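Local coordinates for putative glucose-6-phosphate 1-epimerase (Salmonella typhimurium, PDB 2HTB), which probably interconverts the alpha and beta anomers of glucose 6-phosphate and related hexose 6-phosphates, acting as a monomeric mutarotase, at residues A[193-198]-A[224-229]; A[28-33]-A[121-126]. One frame throughout, in Å; residues are numbered along the deposited sequence.

Interaction 1 (A[193-198]-A[224-229]); sequences SGLGDR and RVYLNP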
# COMPACT_ATOMS: atom_id res chain seq x y z
N SER A 193 -2.24 2.85 -17.58
CA SER A 193 -3.33 2.50 -18.47
C SER A 193 -4.28 1.56 -17.76
O SER A 193 -3.94 1.05 -16.66
CB SER A 193 -2.83 1.87 -19.83
OG SER A 193 -1.97 0.73 -19.64
N GLY A 194 -5.41 1.28 -18.40
CA GLY A 194 -6.33 0.30 -17.86
C GLY A 194 -7.30 0.91 -16.87
O GLY A 194 -7.97 0.20 -16.18
N LEU A 195 -7.35 2.24 -16.80
CA LEU A 195 -8.21 2.91 -15.83
C LEU A 195 -9.68 3.04 -16.24
O LEU A 195 -10.54 3.40 -15.45
CB LEU A 195 -7.59 4.26 -15.41
CG LEU A 195 -6.23 4.03 -14.78
CD1 LEU A 195 -5.47 5.30 -14.58
CD2 LEU A 195 -6.35 3.17 -13.46
N GLY A 196 -10.02 2.66 -17.46
CA GLY A 196 -11.43 2.67 -17.84
C GLY A 196 -11.84 4.03 -18.34
O GLY A 196 -11.11 4.68 -19.08
N ASP A 197 -13.03 4.47 -17.92
CA ASP A 197 -13.65 5.67 -18.45
C ASP A 197 -13.95 6.70 -17.37
O ASP A 197 -13.14 7.66 -17.21
CB ASP A 197 -14.85 5.38 -19.34
CG ASP A 197 -15.81 4.36 -18.74
OD1 ASP A 197 -16.02 4.28 -17.51
OD2 ASP A 197 -16.38 3.60 -19.55
N ARG A 198 -15.04 6.49 -16.61
CA ARG A 198 -15.49 7.49 -15.64
C ARG A 198 -14.53 7.58 -14.45
O ARG A 198 -14.04 6.56 -14.02
CB ARG A 198 -16.94 7.21 -15.15
CG ARG A 198 -18.06 7.54 -16.20
CD ARG A 198 -19.35 6.72 -15.92
NE ARG A 198 -20.57 7.47 -15.50
CZ ARG A 198 -20.80 8.82 -15.48
NH1 ARG A 198 -19.85 9.75 -15.83
NH2 ARG A 198 -22.06 9.25 -15.08
N ARG A 224 -7.47 10.67 -8.23
CA ARG A 224 -8.60 10.22 -8.99
C ARG A 224 -9.13 8.89 -8.60
O ARG A 224 -8.39 7.96 -8.36
CB ARG A 224 -8.25 10.28 -10.44
CG ARG A 224 -8.63 11.54 -11.00
CD ARG A 224 -7.58 12.47 -11.57
NE ARG A 224 -7.68 12.45 -13.01
CZ ARG A 224 -7.89 13.49 -13.83
NH1 ARG A 224 -7.98 14.77 -13.43
NH2 ARG A 224 -8.02 13.21 -15.12
N VAL A 225 -10.42 8.81 -8.50
CA VAL A 225 -11.13 7.53 -8.09
C VAL A 225 -11.76 6.98 -9.33
O VAL A 225 -12.75 7.54 -9.79
CB VAL A 225 -12.36 7.75 -7.09
CG1 VAL A 225 -13.00 6.40 -6.60
CG2 VAL A 225 -12.02 8.68 -5.82
N TYR A 226 -11.20 5.93 -9.95
CA TYR A 226 -11.79 5.41 -11.18
C TYR A 226 -12.98 4.41 -10.95
O TYR A 226 -12.84 3.50 -10.18
CB TYR A 226 -10.66 4.85 -12.09
CG TYR A 226 -9.59 5.89 -12.35
CD1 TYR A 226 -8.51 6.03 -11.50
CD2 TYR A 226 -9.65 6.73 -13.49
CE1 TYR A 226 -7.52 7.00 -11.74
CE2 TYR A 226 -8.67 7.70 -13.73
CZ TYR A 226 -7.58 7.82 -12.84
OH TYR A 226 -6.58 8.79 -13.06
N LEU A 227 -14.12 4.60 -11.60
CA LEU A 227 -15.38 3.83 -11.32
C LEU A 227 -15.55 2.53 -12.11
O LEU A 227 -16.30 1.62 -11.77
CB LEU A 227 -16.61 4.68 -11.61
CG LEU A 227 -16.60 6.06 -11.00
CD1 LEU A 227 -17.99 6.65 -11.13
CD2 LEU A 227 -16.22 5.85 -9.56
N ASN A 228 -14.76 2.49 -13.16
CA ASN A 228 -14.82 1.48 -14.18
C ASN A 228 -13.46 1.01 -14.66
O ASN A 228 -13.24 0.88 -15.85
CB ASN A 228 -15.52 2.10 -15.33
CG ASN A 228 -16.71 1.33 -15.69
OD1 ASN A 228 -16.60 0.14 -16.11
ND2 ASN A 228 -17.92 1.98 -15.49
N PRO A 229 -12.54 0.81 -13.73
CA PRO A 229 -11.24 0.37 -14.23
C PRO A 229 -11.28 -1.13 -14.63
O PRO A 229 -12.07 -1.94 -14.12
CB PRO A 229 -10.35 0.49 -12.99
CG PRO A 229 -11.36 0.05 -11.85
CD PRO A 229 -12.60 0.85 -12.24
O HOH W 1 -12.97 4.18 -14.93

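Interaction 2 (A[28-33]-A[121-126]); sequences QLTPVL and KAHNED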
# COMPACT_ATOMS: atom_id res chain seq x y z
N GLN A 28 16.74 -14.13 14.16
CA GLN A 28 16.68 -14.87 12.87
C GLN A 28 15.49 -15.85 12.94
O GLN A 28 15.66 -16.93 13.55
CB GLN A 28 17.89 -15.70 12.56
CG GLN A 28 18.95 -15.09 11.69
CD GLN A 28 18.58 -14.75 10.28
OE1 GLN A 28 19.10 -13.79 9.81
NE2 GLN A 28 17.75 -15.51 9.59
N LEU A 29 14.35 -15.50 12.35
CA LEU A 29 13.21 -16.34 12.49
C LEU A 29 13.43 -17.64 11.71
O LEU A 29 13.13 -18.70 12.18
CB LEU A 29 12.03 -15.64 11.90
CG LEU A 29 11.31 -14.72 12.87
CD1 LEU A 29 11.87 -13.25 12.84
CD2 LEU A 29 9.90 -14.77 12.40
N THR A 30 14.00 -17.53 10.53
CA THR A 30 14.23 -18.61 9.63
C THR A 30 15.41 -18.11 8.79
O THR A 30 15.82 -16.97 8.94
CB THR A 30 13.07 -18.82 8.61
OG1 THR A 30 13.24 -17.89 7.55
CG2 THR A 30 11.70 -18.62 9.22
N PRO A 31 16.00 -18.96 7.93
CA PRO A 31 17.25 -18.52 7.28
C PRO A 31 17.01 -17.30 6.45
O PRO A 31 17.92 -16.58 6.09
CB PRO A 31 17.68 -19.71 6.37
CG PRO A 31 16.45 -20.60 6.31
CD PRO A 31 15.64 -20.35 7.59
N VAL A 32 15.75 -17.07 6.15
CA VAL A 32 15.42 -15.95 5.29
C VAL A 32 14.64 -14.82 5.92
O VAL A 32 14.57 -13.77 5.34
CB VAL A 32 14.77 -16.47 4.05
CG1 VAL A 32 13.71 -15.56 3.57
CG2 VAL A 32 15.83 -16.67 3.00
N LEU A 33 14.11 -15.01 7.12
CA LEU A 33 13.27 -14.01 7.76
C LEU A 33 13.86 -13.60 9.05
O LEU A 33 14.28 -14.50 9.90
CB LEU A 33 11.93 -14.55 8.12
CG LEU A 33 10.76 -14.63 7.19
CD1 LEU A 33 9.67 -15.56 7.89
CD2 LEU A 33 10.25 -13.20 6.89
N LYS A 121 1.44 -13.60 12.72
CA LYS A 121 0.78 -14.86 13.13
C LYS A 121 1.32 -16.10 12.47
O LYS A 121 1.35 -17.14 13.07
CB LYS A 121 -0.73 -14.78 12.87
CG LYS A 121 -1.60 -16.07 12.98
CD LYS A 121 -2.99 -15.64 13.56
CE LYS A 121 -4.00 -16.79 13.76
NZ LYS A 121 -4.55 -17.05 12.38
N ALA A 122 1.72 -16.01 11.23
CA ALA A 122 2.15 -17.23 10.51
C ALA A 122 3.09 -16.88 9.36
O ALA A 122 3.03 -15.71 8.82
CB ALA A 122 0.88 -18.12 9.98
N HIS A 123 3.90 -17.88 8.97
CA HIS A 123 4.80 -17.69 7.82
C HIS A 123 5.28 -19.08 7.37
O HIS A 123 5.48 -19.99 8.24
CB HIS A 123 5.99 -16.74 8.16
CG HIS A 123 6.84 -17.25 9.27
ND1 HIS A 123 7.81 -18.21 9.09
CD2 HIS A 123 6.84 -16.98 10.60
CE1 HIS A 123 8.37 -18.51 10.25
NE2 HIS A 123 7.79 -17.77 11.19
N ASN A 124 5.40 -19.23 6.06
CA ASN A 124 6.08 -20.34 5.45
C ASN A 124 6.94 -19.82 4.31
O ASN A 124 6.75 -18.70 3.83
CB ASN A 124 5.13 -21.48 5.03
CG ASN A 124 4.33 -21.12 3.79
OD1 ASN A 124 3.07 -20.97 3.82
ND2 ASN A 124 5.06 -20.96 2.66
N GLU A 125 7.94 -20.61 3.94
CA GLU A 125 8.81 -20.31 2.78
C GLU A 125 9.12 -21.53 1.92
O GLU A 125 8.97 -22.69 2.34
CB GLU A 125 10.08 -19.63 3.22
CG GLU A 125 10.86 -20.44 4.26
CD GLU A 125 11.90 -19.63 4.97
OE1 GLU A 125 11.52 -18.69 5.72
OE2 GLU A 125 13.10 -19.95 4.80
N ASP A 126 9.63 -21.22 0.73
CA ASP A 126 9.89 -22.09 -0.42
C ASP A 126 11.16 -21.64 -1.01
O ASP A 126 11.73 -20.62 -0.57
CB ASP A 126 8.94 -21.71 -1.56
CG ASP A 126 7.80 -22.51 -1.55
OD1 ASP A 126 7.79 -23.26 -0.60
OD2 ASP A 126 6.92 -22.42 -2.41

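Interaction 1 (A[193-198]-A[224-229])
The carbonyl oxygen of R198 is held twice across the gap to 224-229. L227 N donates to R198 O at 3.1 Å in a nearly straight bond (171°), arriving from above the carbonyl plane, and a water donates to the same oxygen. This water is a four-way bridge. It also donates to L195 O, at 2.6 Å, and accepts from N228 N and, weakly, from D197 N, so that one water links L195 O, D197 N and R198 O to N228 N. Closer in, the chains pass with little room: G196 CA lies 3.2 Å from N228 O in a CA-H...O contact, and G196, having no side chain, lets the two backbones come this close. Beside the polar strip, L195 lies over one face of the Y226 ring, its CB 3.9 Å from the ring centroid and CD1 resting near CZ. Y226 CG stands anti to its own carbonyl carbon (chi1 -55°), which swings the ring beneath the leucine. Farther along 193-198, D197 OD1 uses its anti lone pair to accept from R198 N at 2.6 Å, while the R198 guanidinium forms a salt bridge with E208. The single direct backbone bond continues the antiparallel pairing of strands 198-201 and 222-226 just beyond Y226, in the antiparallel beta-supersandwich fold of the galactose mutarotase-like proteins.

Interaction 2 (A[28-33]-A[121-126])
H123 and E125, two residues apart on edge strand 119-125, point the same way and meet the turn between strands 27-28 and 33-38, where L29 and T30 make a classic beta bulge opposite L33. The imidazole of H123 has L33 CD1 over one face, 3.8 Å from the ring centroid and displaced toward the rim, a CH-pi contact in which the two side chains run past each other in opposite directions. The other two neighbours approach the ring obliquely: T30 CG2 comes to 3.5 Å from H123 CE1, and L29 CD2 lies farther along, near NE2. With H123 CG lodged between its backbone N and carbonyl carbon (chi1 60°), the ring is brought up among these three aliphatic groups. E125 has a similar first torsion but is extended beyond CG, which carries its carboxylate alongside the threonine. P31 CG and V32 CB border the second oxygen, OE2, at 3.7 and 3.9 Å. Beyond the contact, V32 and L33 also pack on strand 41-48 of their own sheet and on strand 130-137, the neighbour of 119-125. T30 turns its two branches to different tasks, the methyl to the imidazole and the hydroxyl to the acid; OG1, which also accepts a weak bond from L33 N, donates to E125 OE1 at 2.6 Å, on the syn side and 17° out of the carboxylate plane.

Followed from the N terminus, the chain reaches interaction 2 first, when strand 119-125 returns to the turn at 28-33 and closes a loop of 87 residues. That contact ties the five-stranded sheet begun by 27-28 to an outermost strand of the nine-stranded sheet. Interaction 1 opens only later and spans 25 residues, joining the loop that leaves strand 190-193, near the other edge of the nine-stranded sheet, to the end of strand 222-226 in the eight-stranded sheet. The two closures therefore follow in series, neither nested nor crossed. The centres of interaction 1 and interaction 2 are about 38 Å apart, on opposite sides of the chain's centre, and the two do not touch.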